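PDB 3PI7: NADH oxidoreductase from Mesorhizobium loti, which probably binds NADPH and works as an NAD(P)H-dependent oxidoreductase, perhaps a quinone reductase, of the medium-chain dehydrogenase/reductase type. Local coordinates for residues L151-I159 against G287-R295; K55-P63 against D140-N149. One frame throughout, in Å; residues are numbered along the deposited sequence. Where two conformers were deposited one is given.

How the interactions relate
Both interactions are largely buried and both use helix 148-163: interaction 2 takes in its first residues, interaction 1 the turns that follow. Their centres lie about 18 Å apart, and they meet where Leu290 CD2 of interaction 1 packs on the Val148 carbonyl of interaction 2. Interaction 1 belongs to the Rossmann side and is almost wholly apolar, aromatic rings against small helix residues, with two waters bridging the indole nitrogen to the facing helix. Interaction 2 lies on the GroES-like side, where a strand meets the chain leading into the helix; it mixes an apolar patch with a serine hydrogen bond and an asparagine pair bridged by water.

Interaction 1: residues L151-I159 against G287-R295; sequences LTAIAMFDI and GFWLSEWMR
Helix 151-159 and helix 290-295 pass 10.5 Å apart at a steep angle of 69°, nearest where Thr152 CA and Leu290 CA stand 5.9 Å from each other. Phe288, just before the second helix, has the broadest contact. Its CG lies opposite the backbone N across the first torsion (chi1 178°), which sends the ring towards the first helix. There the CG methylene of Met156, a selenomethionine, sits squarely over one ring face, 3.6 Å from the centroid of Phe288. The next atom of the chain, Met156 SE, stands obliquely to the same ring, 4.3 Å from the centroid of Phe288, a Met-aromatic contact. Ala155 CB touches Phe288 CZ at 3.6 Å, and Thr152 CG2 and Ile159 CD1 reach the ring at a slant. The same methyl of Ala155 also lies over the face of the Trp293 indole, 3.5 Å from Trp293 CE2, as a CH-pi contact with the five-membered ring. One small residue thus serves two aromatic neighbours. Beside it, both methyls of Leu290 pack near Leu151 CB, and Leu290 CD2 comes within 3.5 Å of Thr152 OG1, a hydroxyl hydrogen-bonded to the Val148 carbonyl one turn back. Trp293 NE1 faces two waters; one donates to Ala155 O at 2.7 Å and accepts a weak bond from the indole, while the other, in the plane at the ring edge, accepts from NE1 and donates to Asp158 OD2. Trp289 and Glu292 reach the second subunit. No direct hydrogen bond joins the two segments, so the chemistry implies adhesion by shape and ring faces: the chain leaving strand 284-287, the last strand of the Rossmann sheet within this chain, is fastened to helix 148-163 by apolar contact, with water carrying the indole N-H across to the helix.

Interaction 2: residues K55-P63 against D140-N149; sequences KVNLASINP and DEDGAAMIVN
Leu58, Ala144 and Asn62 bury the most surface where strand 58-60 and the chain beyond it run past residues 140-149. Leu58 CB meets Ala144 CB at 3.8 Å, and that methyl lies equally near the carbonyl oxygen of Leu58, so it rests against both side chain and backbone. Val88 of the neighbouring strand touches both Leu58 and Ala144. Asn57 and Leu58 both face Val88 across the sheet, a classic beta bulge at the corner where the chain turns. Ser60, next on the same side, donates from OG to Ala144 O over 2.6 Å. The hydroxyl approaches at a C=O...O angle of 112° from above the carbonyl plane, 56° out of it, and also lies 3.4 Å from Ala145 CB. Replacing Ser60 by an alanine would probably leave the buried Ala144 carbonyl without this donor and open a small gap beside Ala145. Asn62 points its amide at the start of helix 148-163. Turned beside its own backbone N (chi1 -67°), it brings ND2 within 4.0 Å of Val148 CB, while OD1 is linked to Asn149 ND2 through a water, at 3.0 Å from Asn62 OD1 and 3.1 Å from Asn149 ND2. Both ends of the Asn62 amide are held further: ND2 bonds to Glu86 and OD1 accepts from Lys344. Glu86 also receives the backbone N-H of Val148, so one carboxylate ties the two segments together and its charge may favour the helix start. The arrangement fits the GroES-like fold of medium-chain dehydrogenases/reductases, in which strand 58-60 lies between strands 86-94 and 345-348 and the chain leaves this domain along helix 148-163 toward the Rossmann domain.

Interaction 1: residues L151-I159 against G287-R295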
loop_
_atom_site.group_PDB
_atom_site.type_symbol
_atom_site.label_atom_id
_atom_site.label_comp_id
_atom_site.label_asym_id
_atom_site.label_seq_id
_atom_site.Cartn_x
_atom_site.Cartn_y
_atom_site.Cartn_z
ATOM N N LEU A 151 15.953 15.969 -8.607
ATOM C CA LEU A 151 16.360 14.698 -8.006
ATOM C C LEU A 151 15.168 13.830 -7.744
ATOM O O LEU A 151 15.291 12.623 -7.893
ATOM C CB LEU A 151 17.184 14.890 -6.729
ATOM C CG LEU A 151 18.506 15.644 -6.974
ATOM C CD1 LEU A 151 19.233 15.845 -5.677
ATOM C CD2 LEU A 151 19.418 14.886 -7.988
ATOM N N THR A 152 13.998 14.418 -7.414
ATOM C CA THR A 152 12.785 13.612 -7.253
ATOM C C THR A 152 12.402 13.020 -8.607
ATOM O O THR A 152 11.971 11.858 -8.658
ATOM C CB THR A 152 11.635 14.473 -6.704
ATOM O OG1 THR A 152 12.067 15.085 -5.500
ATOM C CG2 THR A 152 10.362 13.665 -6.435
ATOM N N ALA A 153 12.565 13.802 -9.697
ATOM C CA ALA A 153 12.208 13.300 -11.030
ATOM C C ALA A 153 13.084 12.132 -11.404
ATOM O O ALA A 153 12.594 11.145 -11.948
ATOM C CB ALA A 153 12.329 14.390 -12.088
ATOM N N ILE A 154 14.379 12.244 -11.165
ATOM C CA ILE A 154 15.292 11.158 -11.501
ATOM C C ILE A 154 14.943 9.939 -10.680
ATOM O O ILE A 154 14.804 8.851 -11.229
ATOM C CB ILE A 154 16.764 11.598 -11.311
ATOM C CG1 ILE A 154 17.115 12.641 -12.407
ATOM C CG2 ILE A 154 17.748 10.369 -11.351
ATOM C CD1 ILE A 154 18.410 13.464 -12.116
ATOM N N ALA A 155 14.805 10.119 -9.365
ATOM C CA ALA A 155 14.563 8.981 -8.499
ATOM C C ALA A 155 13.235 8.279 -8.812
ATOM O O ALA A 155 13.201 7.056 -8.861
ATOM C CB ALA A 155 14.591 9.432 -7.052
HETATM N N MSE A 156 12.166 9.037 -9.066
HETATM C CA MSE A 156 10.869 8.432 -9.331
HETATM C C MSE A 156 10.784 7.895 -10.753
HETATM O O MSE A 156 10.193 6.845 -10.954
HETATM C CB MSE A 156 9.729 9.416 -9.027
HETATM C CG MSE A 156 9.622 9.687 -7.518
HETATM SE SE MSE A 156 7.876 10.411 -6.955
HETATM C CE MSE A 156 7.818 11.571 -8.396
ATOM N N PHE A 157 11.421 8.547 -11.713
ATOM C CA PHE A 157 11.417 7.992 -13.054
ATOM C C PHE A 157 12.199 6.653 -13.055
ATOM O O PHE A 157 11.823 5.751 -13.813
ATOM C CB PHE A 157 11.943 8.986 -14.083
ATOM C CG PHE A 157 11.822 8.423 -15.474
ATOM C CD1 PHE A 157 10.574 8.107 -16.010
ATOM C CD2 PHE A 157 12.957 8.162 -16.235
ATOM C CE1 PHE A 157 10.470 7.533 -17.283
ATOM C CE2 PHE A 157 12.843 7.613 -17.515
ATOM C CZ PHE A 157 11.601 7.282 -18.017
ATOM N N ASP A 158 13.225 6.496 -12.163
ATOM C CA ASP A 158 13.985 5.248 -12.034
ATOM C C ASP A 158 13.018 4.108 -11.633
ATOM O O ASP A 158 13.171 2.987 -12.092
ATOM C CB ASP A 158 15.127 5.397 -11.009
ATOM C CG ASP A 158 16.473 5.864 -11.563
ATOM O OD1 ASP A 158 16.625 5.914 -12.808
ATOM O OD2 ASP A 158 17.391 6.130 -10.748
ATOM N N ILE A 159 12.001 4.419 -10.797
ATOM C CA ILE A 159 10.989 3.415 -10.384
ATOM C C ILE A 159 10.213 2.972 -11.626
ATOM O O ILE A 159 10.011 1.781 -11.843
ATOM C CB ILE A 159 10.033 3.960 -9.303
ATOM C CG1 ILE A 159 10.808 4.339 -8.028
ATOM C CG2 ILE A 159 8.907 2.951 -9.007
ATOM C CD1 ILE A 159 9.998 5.271 -7.051
ATOM N N GLY A 287 4.753 5.013 -0.321
ATOM C CA GLY A 287 5.083 6.426 -0.383
ATOM C C GLY A 287 6.466 6.635 -0.961
ATOM O O GLY A 287 7.275 5.711 -1.040
ATOM N N PHE A 288 6.730 7.849 -1.385
ATOM C CA PHE A 288 8.051 8.210 -1.829
ATOM C C PHE A 288 8.401 9.515 -1.149
ATOM O O PHE A 288 7.615 10.459 -1.225
ATOM C CB PHE A 288 8.119 8.368 -3.368
ATOM C CG PHE A 288 9.506 8.797 -3.777
ATOM C CD1 PHE A 288 9.848 10.149 -3.821
ATOM C CD2 PHE A 288 10.487 7.854 -4.056
ATOM C CE1 PHE A 288 11.138 10.544 -4.173
ATOM C CE2 PHE A 288 11.787 8.257 -4.399
ATOM C CZ PHE A 288 12.102 9.596 -4.422
ATOM N N TRP A 289 9.615 9.590 -0.594
ATOM C CA TRP A 289 10.133 10.774 0.064
ATOM C C TRP A 289 11.578 10.935 -0.359
ATOM O O TRP A 289 12.375 10.031 -0.150
ATOM C CB TRP A 289 9.995 10.619 1.579
ATOM C CG TRP A 289 10.383 11.816 2.393
ATOM C CD1 TRP A 289 10.484 13.113 1.984
ATOM C CD2 TRP A 289 10.658 11.811 3.795
ATOM N NE1 TRP A 289 10.862 13.912 3.045
ATOM C CE2 TRP A 289 11.007 13.128 4.162
ATOM C CE3 TRP A 289 10.710 10.802 4.766
ATOM C CZ2 TRP A 289 11.306 13.480 5.484
ATOM C CZ3 TRP A 289 11.014 11.146 6.074
ATOM C CH2 TRP A 289 11.317 12.469 6.419
ATOM N N LEU A 290 11.881 12.035 -1.060
ATOM C CA LEU A 290 13.254 12.222 -1.580
ATOM C C LEU A 290 14.308 12.125 -0.469
ATOM O O LEU A 290 15.307 11.427 -0.657
ATOM C CB LEU A 290 13.358 13.549 -2.327
ATOM C CG LEU A 290 14.755 13.882 -2.899
ATOM C CD1 LEU A 290 15.222 12.862 -3.958
ATOM C CD2 LEU A 290 14.803 15.292 -3.356
ATOM N N SER A 291 14.049 12.732 0.712
ATOM C CA SER A 291 15.009 12.644 1.830
ATOM C C SER A 291 15.278 11.196 2.210
ATOM O O SER A 291 16.439 10.839 2.419
ATOM C CB SER A 291 14.535 13.433 3.047
ATOM O OG SER A 291 14.358 14.804 2.727
ATOM N N GLU A 292 14.227 10.330 2.222
ATOM C CA GLU A 292 14.405 8.924 2.529
ATOM C C GLU A 292 15.156 8.194 1.433
ATOM O O GLU A 292 16.040 7.412 1.747
ATOM C CB GLU A 292 13.055 8.221 2.816
ATOM C CG GLU A 292 13.210 6.782 3.283
ATOM C CD GLU A 292 13.998 6.478 4.550
ATOM O OE1 GLU A 292 14.314 7.416 5.321
ATOM O OE2 GLU A 292 14.264 5.277 4.787
ATOM N N TRP A 293 14.849 8.487 0.155
ATOM C CA TRP A 293 15.499 7.857 -0.977
ATOM C C TRP A 293 17.018 8.133 -0.919
ATOM O O TRP A 293 17.792 7.218 -1.138
ATOM C CB TRP A 293 14.881 8.365 -2.287
ATOM C CG TRP A 293 15.509 7.787 -3.520
ATOM C CD1 TRP A 293 15.178 6.626 -4.151
ATOM C CD2 TRP A 293 16.606 8.343 -4.250
ATOM N NE1 TRP A 293 15.992 6.436 -5.251
ATOM C CE2 TRP A 293 16.884 7.469 -5.326
ATOM C CE3 TRP A 293 17.328 9.540 -4.149
ATOM C CZ2 TRP A 293 17.881 7.738 -6.270
ATOM C CZ3 TRP A 293 18.361 9.772 -5.048
ATOM C CH2 TRP A 293 18.631 8.871 -6.086
HETATM N N MSE A 294 17.408 9.382 -0.587
HETATM C CA MSE A 294 18.821 9.770 -0.485
HETATM C C MSE A 294 19.523 9.043 0.635
HETATM O O MSE A 294 20.704 8.721 0.492
HETATM C CB MSE A 294 18.945 11.258 -0.261
HETATM C CG MSE A 294 19.012 12.024 -1.532
HETATM SE SE MSE A 294 18.890 13.838 -1.025
HETATM C CE MSE A 294 18.388 14.528 -2.641
ATOM N N ARG A 295 18.795 8.774 1.744
ATOM C CA ARG A 295 19.320 8.027 2.890
ATOM C C ARG A 295 19.516 6.559 2.536
ATOM O O ARG A 295 20.563 5.984 2.836
ATOM C CB ARG A 295 18.387 8.135 4.105
ATOM C CG ARG A 295 18.566 9.404 4.917
ATOM C CD ARG A 295 17.813 9.347 6.233
ATOM N NE ARG A 295 16.366 9.420 6.036
ATOM C CZ ARG A 295 15.648 10.536 6.120
ATOM N NH1 ARG A 295 16.234 11.692 6.413
ATOM N NH2 ARG A 295 14.339 10.504 5.917
HETATM O O HOH W 1 14.309 5.089 -7.468
HETATM O O HOH W 2 16.770 5.009 -7.822
#

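Interaction 2: residues K55-P63 against D140-N149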
loop_
_atom_site.group_PDB
_atom_site.type_symbol
_atom_site.label_atom_id
_atom_site.label_comp_id
_atom_site.label_asym_id
_atom_site.label_seq_id
_atom_site.Cartn_x
_atom_site.Cartn_y
_atom_site.Cartn_z
ATOM N N LYS A 55 24.764 32.983 1.317
ATOM C CA LYS A 55 24.181 34.247 0.929
ATOM C C LYS A 55 23.269 33.908 -0.218
ATOM O O LYS A 55 23.755 33.570 -1.294
ATOM C CB LYS A 55 25.275 35.266 0.519
ATOM C CG LYS A 55 24.671 36.607 0.166
ATOM C CD LYS A 55 25.695 37.662 -0.316
ATOM C CE LYS A 55 24.964 39.000 -0.345
ATOM N NZ LYS A 55 25.904 40.162 -0.279
ATOM N N VAL A 56 21.950 33.930 0.026
ATOM C CA VAL A 56 20.965 33.489 -0.944
ATOM C C VAL A 56 20.800 34.459 -2.087
ATOM O O VAL A 56 20.524 35.652 -1.875
ATOM C CB VAL A 56 19.588 33.229 -0.258
ATOM C CG1 VAL A 56 18.610 32.645 -1.254
ATOM C CG2 VAL A 56 19.734 32.307 0.949
ATOM N N ASN A 57 20.925 33.912 -3.315
ATOM C CA ASN A 57 20.723 34.678 -4.528
ATOM C C ASN A 57 19.258 34.555 -4.956
ATOM O O ASN A 57 18.612 35.566 -5.209
ATOM C CB ASN A 57 21.680 34.209 -5.635
ATOM C CG ASN A 57 21.487 34.957 -6.931
ATOM O OD1 ASN A 57 21.127 36.136 -6.953
ATOM N ND2 ASN A 57 21.779 34.310 -8.034
ATOM N N LEU A 58 18.736 33.320 -5.011
ATOM C CA LEU A 58 17.362 33.027 -5.413
ATOM C C LEU A 58 16.865 31.848 -4.617
ATOM O O LEU A 58 17.632 30.915 -4.391
ATOM C CB LEU A 58 17.278 32.699 -6.928
ATOM C CG LEU A 58 17.545 33.799 -7.967
ATOM C CD1 LEU A 58 17.763 33.202 -9.348
ATOM C CD2 LEU A 58 16.394 34.802 -8.040
ATOM N N ALA A 59 15.607 31.867 -4.204
ATOM C CA ALA A 59 15.063 30.724 -3.481
ATOM C C ALA A 59 13.837 30.227 -4.235
ATOM O O ALA A 59 13.096 31.029 -4.778
ATOM C CB ALA A 59 14.706 31.120 -2.043
ATOM N N SER A 60 13.671 28.920 -4.337
ATOM C CA SER A 60 12.493 28.342 -4.984
ATOM C C SER A 60 11.322 28.328 -4.043
ATOM O O SER A 60 11.491 28.360 -2.818
ATOM C CB SER A 60 12.748 26.896 -5.407
ATOM O OG SER A 60 13.680 26.729 -6.450
ATOM N N ILE A 61 10.130 28.191 -4.608
ATOM C CA ILE A 61 8.901 27.941 -3.861
ATOM C C ILE A 61 8.345 26.640 -4.408
ATOM O O ILE A 61 7.997 26.573 -5.596
ATOM C CB ILE A 61 7.849 29.066 -3.883
ATOM C CG1 ILE A 61 8.460 30.415 -3.468
ATOM C CG2 ILE A 61 6.645 28.676 -2.974
ATOM C CD1 ILE A 61 7.583 31.581 -3.882
ATOM N N ASN A 62 8.303 25.605 -3.576
ATOM C CA ASN A 62 7.789 24.292 -3.978
ATOM C C ASN A 62 6.535 23.931 -3.211
ATOM O O ASN A 62 6.362 24.435 -2.104
ATOM C CB ASN A 62 8.846 23.215 -3.706
ATOM C CG ASN A 62 10.063 23.348 -4.577
ATOM O OD1 ASN A 62 9.979 23.323 -5.807
ATOM N ND2 ASN A 62 11.203 23.574 -3.954
ATOM N N PRO A 63 5.705 22.964 -3.675
ATOM C CA PRO A 63 4.525 22.569 -2.874
ATOM C C PRO A 63 4.919 22.171 -1.446
ATOM O O PRO A 63 4.193 22.506 -0.513
ATOM C CB PRO A 63 3.955 21.392 -3.667
ATOM C CG PRO A 63 4.288 21.735 -5.074
ATOM C CD PRO A 63 5.723 22.242 -4.964
ATOM N N ASP A 140 22.632 30.647 -12.625
ATOM C CA ASP A 140 22.157 30.831 -11.253
ATOM C C ASP A 140 20.688 30.363 -11.119
ATOM O O ASP A 140 20.388 29.615 -10.184
ATOM C CB ASP A 140 22.306 32.305 -10.826
ATOM C CG ASP A 140 23.743 32.707 -10.554
ATOM O OD1 ASP A 140 24.481 31.897 -9.942
ATOM O OD2 ASP A 140 24.131 33.837 -10.941
ATOM N N GLU A 141 19.827 30.688 -12.295
ATOM C CA GLU A 141 18.390 30.357 -12.295
ATOM C C GLU A 141 18.152 28.829 -12.323
ATOM O O GLU A 141 17.078 28.349 -11.936
ATOM C CB GLU A 141 17.686 31.015 -13.505
ATOM C CG GLU A 141 17.625 32.538 -13.450
ATOM C CD GLU A 141 18.809 33.313 -14.011
ATOM O OE1 GLU A 141 19.898 32.720 -14.196
ATOM O OE2 GLU A 141 18.646 34.531 -14.247
ATOM N N ASP A 142 19.148 28.074 -12.808
ATOM C CA ASP A 142 19.064 26.609 -12.888
ATOM C C ASP A 142 19.403 26.036 -11.486
ATOM O O ASP A 142 18.740 25.106 -10.999
ATOM C CB ASP A 142 19.982 26.085 -14.003
ATOM C CG ASP A 142 19.447 26.417 -15.392
ATOM O OD1 ASP A 142 18.196 26.417 -15.566
ATOM O OD2 ASP A 142 20.276 26.706 -16.301
ATOM N N GLY A 143 20.348 26.700 -10.817
ATOM C CA GLY A 143 20.772 26.340 -9.471
ATOM C C GLY A 143 19.699 26.436 -8.404
ATOM O O GLY A 143 19.716 25.625 -7.485
ATOM N N ALA A 144 18.774 27.411 -8.476
ATOM C CA ALA A 144 17.800 27.606 -7.412
ATOM C C ALA A 144 16.771 26.505 -7.325
ATOM O O ALA A 144 16.198 26.322 -6.269
ATOM C CB ALA A 144 17.097 28.953 -7.546
ATOM N N ALA A 145 16.557 25.762 -8.413
ATOM C CA ALA A 145 15.587 24.679 -8.444
ATOM C C ALA A 145 16.240 23.355 -8.911
ATOM O O ALA A 145 15.550 22.475 -9.402
ATOM C CB ALA A 145 14.447 25.064 -9.362
HETATM N N MSE A 146 17.564 23.235 -8.707
HETATM C CA MSE A 146 18.332 22.069 -9.160
HETATM C C MSE A 146 18.145 20.842 -8.257
HETATM O O MSE A 146 18.388 19.727 -8.725
HETATM C CB MSE A 146 19.839 22.424 -9.289
HETATM C CG MSE A 146 20.716 21.280 -9.836
HETATM SE SE MSE A 146 22.613 21.683 -9.883
HETATM C CE MSE A 146 22.554 22.854 -11.462
ATOM N N ILE A 147 17.743 21.000 -7.014
ATOM C CA ILE A 147 17.657 19.832 -6.139
ATOM C C ILE A 147 16.316 19.144 -6.046
ATOM O O ILE A 147 16.265 17.967 -6.374
ATOM C CB ILE A 147 18.184 20.199 -4.713
ATOM C CG1 ILE A 147 19.682 20.565 -4.777
ATOM C CG2 ILE A 147 17.917 19.072 -3.666
ATOM C CD1 ILE A 147 20.193 21.200 -3.498
ATOM N N VAL A 148 15.284 19.799 -5.502
ATOM C CA VAL A 148 14.040 19.137 -5.118
ATOM C C VAL A 148 13.357 18.461 -6.292
ATOM O O VAL A 148 13.250 17.236 -6.285
ATOM C CB VAL A 148 13.066 20.072 -4.353
ATOM C CG1 VAL A 148 11.744 19.351 -4.045
ATOM C CG2 VAL A 148 13.716 20.585 -3.061
ATOM N N ASN A 149 12.981 19.215 -7.322
ATOM C CA ASN A 149 12.263 18.585 -8.422
ATOM C C ASN A 149 13.160 17.735 -9.300
ATOM O O ASN A 149 12.774 16.598 -9.525
ATOM C CB ASN A 149 11.461 19.590 -9.231
ATOM C CG ASN A 149 10.248 20.077 -8.449
ATOM O OD1 ASN A 149 9.755 19.410 -7.533
ATOM N ND2 ASN A 149 9.826 21.294 -8.715
HETATM O O HOH W 3 7.752 23.428 -7.750
#